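Local coordinates for reticulocyte-binding protein 2a (Plasmodium vivax, PDB 4Z8N) that probably helps the malaria parasite recognise and invade red blood cells, this chain being its largely helical erythrocyte-binding domain, at residues Y25-I34 against Y122-I133. Sequence-based numbering, arbitrary orientation.
Sequences YVQMNYFAEI and YTDRMSKFNEKI
F31 takes the edge of F129 on one face of its ring, CD2 of F129 standing above the centre, while the carbonyl O of Q27, one turn back in its own helix, lies near the rim of the opposite face. This is a T-shaped stack, with centroids 4.8 Å apart and planes at 80°. At the edge of the F31 ring, near its plane, CZ lies 3.3 Å from the carbonyl O of M126, which probably favours the slightly positive C-H rim. N130 OD1 lies at that ring's edge too and 3.5 Å from Y30 CE2, an amide oxygen suiting a place beside aromatic C-H groups. The Y25 ring receives the methyl CE of M126 over one face, 3.8 Å from the ring centroid, a CH-pi contact; SD sits obliquely, making the pair Met-aromatic as well. Y25 OH lies at the edge of the Y122 ring, whose own OH is hydrogen-bonded to Q66 OE1. The M126 chain runs extended beyond CG, long enough to carry CE across the gap, and Q27 folds over its sulfur, with CD 3.8 Å from SD.

F31 is a knob among M126, F129, N130 and I133, between segments whose axes come no closer than 10.6 Å and run roughly parallel, at 24°. I133 adds CD1, 3.7 Å from F31 CD1. The partly exposed Q27 donates from NE2 to a water at 3.0 Å. M28 and F129 both touch helix 42-69, and Y30 and I133 both touch F254 of helix 246-297, tying helices 26-37 and 119-136 into the domain. Direct contact therefore rests on dispersion and shape, probably with a small electrostatic share, and one water forms a tenuous link from the Q27 amide to the T123 carbonyl.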
loop_
_atom_site.group_PDB
_atom_site.type_symbol
_atom_site.label_atom_id
_atom_site.label_comp_id
_atom_site.label_asym_id
_atom_site.label_seq_id
_atom_site.Cartn_x
_atom_site.Cartn_y
_atom_site.Cartn_z
ATOM N N TYR A 25 2.700 -8.376 2.569
ATOM C CA TYR A 25 2.287 -8.141 3.955
ATOM C C TYR A 25 3.360 -7.370 4.708
ATOM O O TYR A 25 4.551 -7.591 4.494
ATOM C CB TYR A 25 1.999 -9.459 4.678
ATOM C CG TYR A 25 0.707 -10.133 4.273
ATOM C CD1 TYR A 25 0.604 -10.815 3.067
ATOM C CD2 TYR A 25 -0.402 -10.106 5.109
ATOM C CE1 TYR A 25 -0.572 -11.438 2.697
ATOM C CE2 TYR A 25 -1.585 -10.728 4.749
ATOM C CZ TYR A 25 -1.662 -11.392 3.542
ATOM O OH TYR A 25 -2.835 -12.012 3.178
ATOM N N VAL A 26 2.940 -6.480 5.601
ATOM C CA VAL A 26 3.887 -5.624 6.307
ATOM C C VAL A 26 4.756 -6.429 7.281
ATOM O O VAL A 26 5.901 -6.060 7.539
ATOM C CB VAL A 26 3.162 -4.480 7.061
ATOM C CG1 VAL A 26 2.288 -5.029 8.183
ATOM C CG2 VAL A 26 4.164 -3.465 7.597
ATOM N N GLN A 27 4.221 -7.533 7.799
ATOM C CA GLN A 27 4.979 -8.411 8.692
ATOM C C GLN A 27 6.240 -8.939 8.009
ATOM O O GLN A 27 7.283 -9.096 8.645
ATOM C CB GLN A 27 4.117 -9.589 9.164
ATOM C CG GLN A 27 2.926 -9.208 10.044
ATOM C CD GLN A 27 1.629 -9.083 9.260
ATOM O OE1 GLN A 27 1.577 -8.430 8.217
ATOM N NE2 GLN A 27 0.572 -9.713 9.763
ATOM N N MET A 28 6.133 -9.215 6.712
ATOM C CA MET A 28 7.252 -9.749 5.944
ATOM C C MET A 28 8.347 -8.703 5.831
ATOM O O MET A 28 9.534 -9.022 5.861
ATOM C CB MET A 28 6.791 -10.199 4.554
ATOM C CG MET A 28 5.643 -11.203 4.582
ATOM S SD MET A 28 6.072 -12.760 5.389
ATOM C CE MET A 28 7.020 -13.564 4.106
ATOM N N ASN A 29 7.931 -7.449 5.701
ATOM C CA ASN A 29 8.857 -6.332 5.698
ATOM C C ASN A 29 9.553 -6.227 7.050
ATOM O O ASN A 29 10.754 -5.980 7.133
ATOM C CB ASN A 29 8.121 -5.032 5.375
ATOM C CG ASN A 29 9.036 -3.975 4.796
ATOM O OD1 ASN A 29 9.973 -3.523 5.451
ATOM N ND2 ASN A 29 8.759 -3.565 3.566
ATOM N N TYR A 30 8.777 -6.430 8.109
ATOM C CA TYR A 30 9.288 -6.385 9.472
ATOM C C TYR A 30 10.335 -7.474 9.722
ATOM O O TYR A 30 11.377 -7.216 10.327
ATOM C CB TYR A 30 8.129 -6.515 10.466
ATOM C CG TYR A 30 8.555 -6.725 11.901
ATOM C CD1 TYR A 30 8.989 -5.660 12.680
ATOM C CD2 TYR A 30 8.509 -7.987 12.482
ATOM C CE1 TYR A 30 9.376 -5.845 13.990
ATOM C CE2 TYR A 30 8.895 -8.182 13.796
ATOM C CZ TYR A 30 9.327 -7.108 14.543
ATOM O OH TYR A 30 9.711 -7.290 15.848
ATOM N N PHE A 31 10.062 -8.685 9.246
ATOM C CA PHE A 31 10.978 -9.802 9.444
ATOM C C PHE A 31 12.304 -9.565 8.727
ATOM O O PHE A 31 13.359 -10.005 9.191
ATOM C CB PHE A 31 10.342 -11.110 8.966
ATOM C CG PHE A 31 9.127 -11.516 9.751
ATOM C CD1 PHE A 31 9.026 -11.218 11.101
ATOM C CD2 PHE A 31 8.080 -12.186 9.137
ATOM C CE1 PHE A 31 7.906 -11.588 11.829
ATOM C CE2 PHE A 31 6.956 -12.557 9.858
ATOM C CZ PHE A 31 6.870 -12.258 11.206
ATOM N N ALA A 32 12.248 -8.865 7.598
ATOM C CA ALA A 32 13.452 -8.517 6.854
ATOM C C ALA A 32 14.274 -7.480 7.613
ATOM O O ALA A 32 15.502 -7.515 7.591
ATOM C CB ALA A 32 13.093 -8.000 5.465
ATOM N N GLU A 33 13.586 -6.564 8.291
ATOM C CA GLU A 33 14.251 -5.525 9.075
ATOM C C GLU A 33 14.986 -6.104 10.277
ATOM O O GLU A 33 16.117 -5.714 10.566
ATOM C CB GLU A 33 13.243 -4.473 9.545
ATOM C CG GLU A 33 12.723 -3.590 8.427
ATOM C CD GLU A 33 13.837 -2.842 7.721
ATOM O OE1 GLU A 33 14.770 -2.375 8.408
ATOM O OE2 GLU A 33 13.785 -2.732 6.478
ATOM N N ILE A 34 14.336 -7.032 10.976
ATOM C CA ILE A 34 14.941 -7.696 12.125
ATOM C C ILE A 34 16.215 -8.428 11.712
ATOM O O ILE A 34 17.193 -8.468 12.463
ATOM C CB ILE A 34 13.959 -8.690 12.781
ATOM C CG1 ILE A 34 12.789 -7.940 13.417
ATOM C CG2 ILE A 34 14.654 -9.527 13.847
ATOM C CD1 ILE A 34 13.204 -7.013 14.538
ATOM N N TYR A 122 -2.267 -17.025 6.456
ATOM C CA TYR A 122 -1.004 -16.315 6.278
ATOM C C TYR A 122 -0.631 -15.502 7.515
ATOM O O TYR A 122 0.502 -15.570 7.992
ATOM C CB TYR A 122 -1.072 -15.396 5.057
ATOM C CG TYR A 122 -1.089 -16.132 3.739
ATOM C CD1 TYR A 122 -0.546 -17.406 3.627
ATOM C CD2 TYR A 122 -1.639 -15.552 2.603
ATOM C CE1 TYR A 122 -0.556 -18.085 2.425
ATOM C CE2 TYR A 122 -1.654 -16.225 1.393
ATOM C CZ TYR A 122 -1.109 -17.491 1.312
ATOM O OH TYR A 122 -1.117 -18.169 0.114
ATOM N N THR A 123 -1.590 -14.733 8.024
ATOM C CA THR A 123 -1.384 -13.910 9.214
ATOM C C THR A 123 -1.017 -14.757 10.434
ATOM O O THR A 123 -0.167 -14.369 11.239
ATOM C CB THR A 123 -2.643 -13.079 9.537
ATOM O OG1 THR A 123 -2.963 -12.244 8.418
ATOM C CG2 THR A 123 -2.422 -12.210 10.767
ATOM N N ASP A 124 -1.662 -15.915 10.560
ATOM C CA ASP A 124 -1.408 -16.825 11.672
ATOM C C ASP A 124 0.035 -17.317 11.679
ATOM O O ASP A 124 0.674 -17.371 12.726
ATOM C CB ASP A 124 -2.365 -18.017 11.621
ATOM C CG ASP A 124 -3.790 -17.639 11.985
ATOM O OD1 ASP A 124 -4.043 -16.442 12.239
ATOM O OD2 ASP A 124 -4.658 -18.539 12.013
ATOM N N ARG A 125 0.545 -17.670 10.504
ATOM C CA ARG A 125 1.912 -18.164 10.386
ATOM C C ARG A 125 2.931 -17.072 10.677
ATOM O O ARG A 125 3.971 -17.332 11.279
ATOM C CB ARG A 125 2.156 -18.742 8.996
ATOM C CG ARG A 125 1.316 -19.959 8.679
ATOM C CD ARG A 125 1.581 -20.410 7.265
ATOM N NE ARG A 125 2.960 -20.859 7.101
ATOM C CZ ARG A 125 3.514 -21.150 5.930
ATOM N NH1 ARG A 125 2.809 -21.016 4.819
ATOM N NH2 ARG A 125 4.773 -21.557 5.866
ATOM N N MET A 126 2.631 -15.852 10.239
ATOM C CA MET A 126 3.490 -14.710 10.531
ATOM C C MET A 126 3.500 -14.445 12.031
ATOM O O MET A 126 4.533 -14.112 12.608
ATOM C CB MET A 126 3.023 -13.468 9.769
ATOM C CG MET A 126 3.034 -13.634 8.261
ATOM S SD MET A 126 2.184 -12.297 7.391
ATOM C CE MET A 126 1.994 -13.039 5.773
ATOM N N SER A 127 2.337 -14.604 12.655
ATOM C CA SER A 127 2.206 -14.410 14.090
ATOM C C SER A 127 3.014 -15.461 14.847
ATOM O O SER A 127 3.658 -15.158 15.852
ATOM C CB SER A 127 0.734 -14.466 14.503
ATOM O OG SER A 127 0.590 -14.264 15.897
ATOM N N LYS A 128 2.982 -16.693 14.348
ATOM C CA LYS A 128 3.717 -17.796 14.959
ATOM C C LYS A 128 5.224 -17.573 14.890
ATOM O O LYS A 128 5.939 -17.831 15.858
ATOM C CB LYS A 128 3.351 -19.119 14.283
ATOM C CG LYS A 128 2.098 -19.775 14.843
ATOM C CD LYS A 128 1.536 -20.803 13.874
ATOM C CE LYS A 128 0.019 -20.712 13.797
ATOM N NZ LYS A 128 -0.483 -20.947 12.413
ATOM N N PHE A 129 5.706 -17.092 13.749
ATOM C CA PHE A 129 7.129 -16.802 13.595
ATOM C C PHE A 129 7.543 -15.607 14.448
ATOM O O PHE A 129 8.654 -15.575 14.980
ATOM C CB PHE A 129 7.483 -16.541 12.131
ATOM C CG PHE A 129 8.940 -16.237 11.908
ATOM C CD1 PHE A 129 9.880 -17.257 11.899
ATOM C CD2 PHE A 129 9.370 -14.933 11.709
ATOM C CE1 PHE A 129 11.222 -16.984 11.695
ATOM C CE2 PHE A 129 10.712 -14.653 11.505
ATOM C CZ PHE A 129 11.638 -15.679 11.498
ATOM N N ASN A 130 6.649 -14.631 14.573
ATOM C CA ASN A 130 6.911 -13.453 15.392
ATOM C C ASN A 130 7.134 -13.820 16.855
ATOM O O ASN A 130 7.996 -13.247 17.519
ATOM C CB ASN A 130 5.761 -12.451 15.278
ATOM C CG ASN A 130 6.037 -11.161 16.027
ATOM O OD1 ASN A 130 6.924 -10.392 15.651
ATOM N ND2 ASN A 130 5.277 -10.913 17.086
ATOM N N GLU A 131 6.356 -14.777 17.352
ATOM C CA GLU A 131 6.522 -15.251 18.719
ATOM C C GLU A 131 7.847 -15.996 18.849
ATOM O O GLU A 131 8.495 -15.957 19.896
ATOM C CB GLU A 131 5.354 -16.151 19.139
ATOM C CG GLU A 131 5.475 -16.700 20.558
ATOM C CD GLU A 131 4.144 -17.144 21.147
ATOM O OE1 GLU A 131 3.771 -18.319 20.953
ATOM O OE2 GLU A 131 3.474 -16.321 21.809
ATOM N N LYS A 132 8.251 -16.658 17.771
ATOM C CA LYS A 132 9.494 -17.416 17.758
ATOM C C LYS A 132 10.699 -16.483 17.851
ATOM O O LYS A 132 11.730 -16.848 18.414
ATOM C CB LYS A 132 9.582 -18.279 16.496
ATOM C CG LYS A 132 10.678 -19.330 16.534
ATOM C CD LYS A 132 10.463 -20.392 15.467
ATOM C CE LYS A 132 11.408 -21.567 15.667
ATOM N NZ LYS A 132 11.056 -22.721 14.794
ATOM N N ILE A 133 10.558 -15.280 17.303
ATOM C CA ILE A 133 11.623 -14.283 17.349
ATOM C C ILE A 133 11.979 -13.916 18.790
ATOM O O ILE A 133 13.153 -13.752 19.123
ATOM C CB ILE A 133 11.231 -13.003 16.574
ATOM C CG1 ILE A 133 10.947 -13.332 15.106
ATOM C CG2 ILE A 133 12.332 -11.955 16.665
ATOM C CD1 ILE A 133 10.678 -12.114 14.245
HETATM O O HOH W 1 0.651 -11.332 12.313
#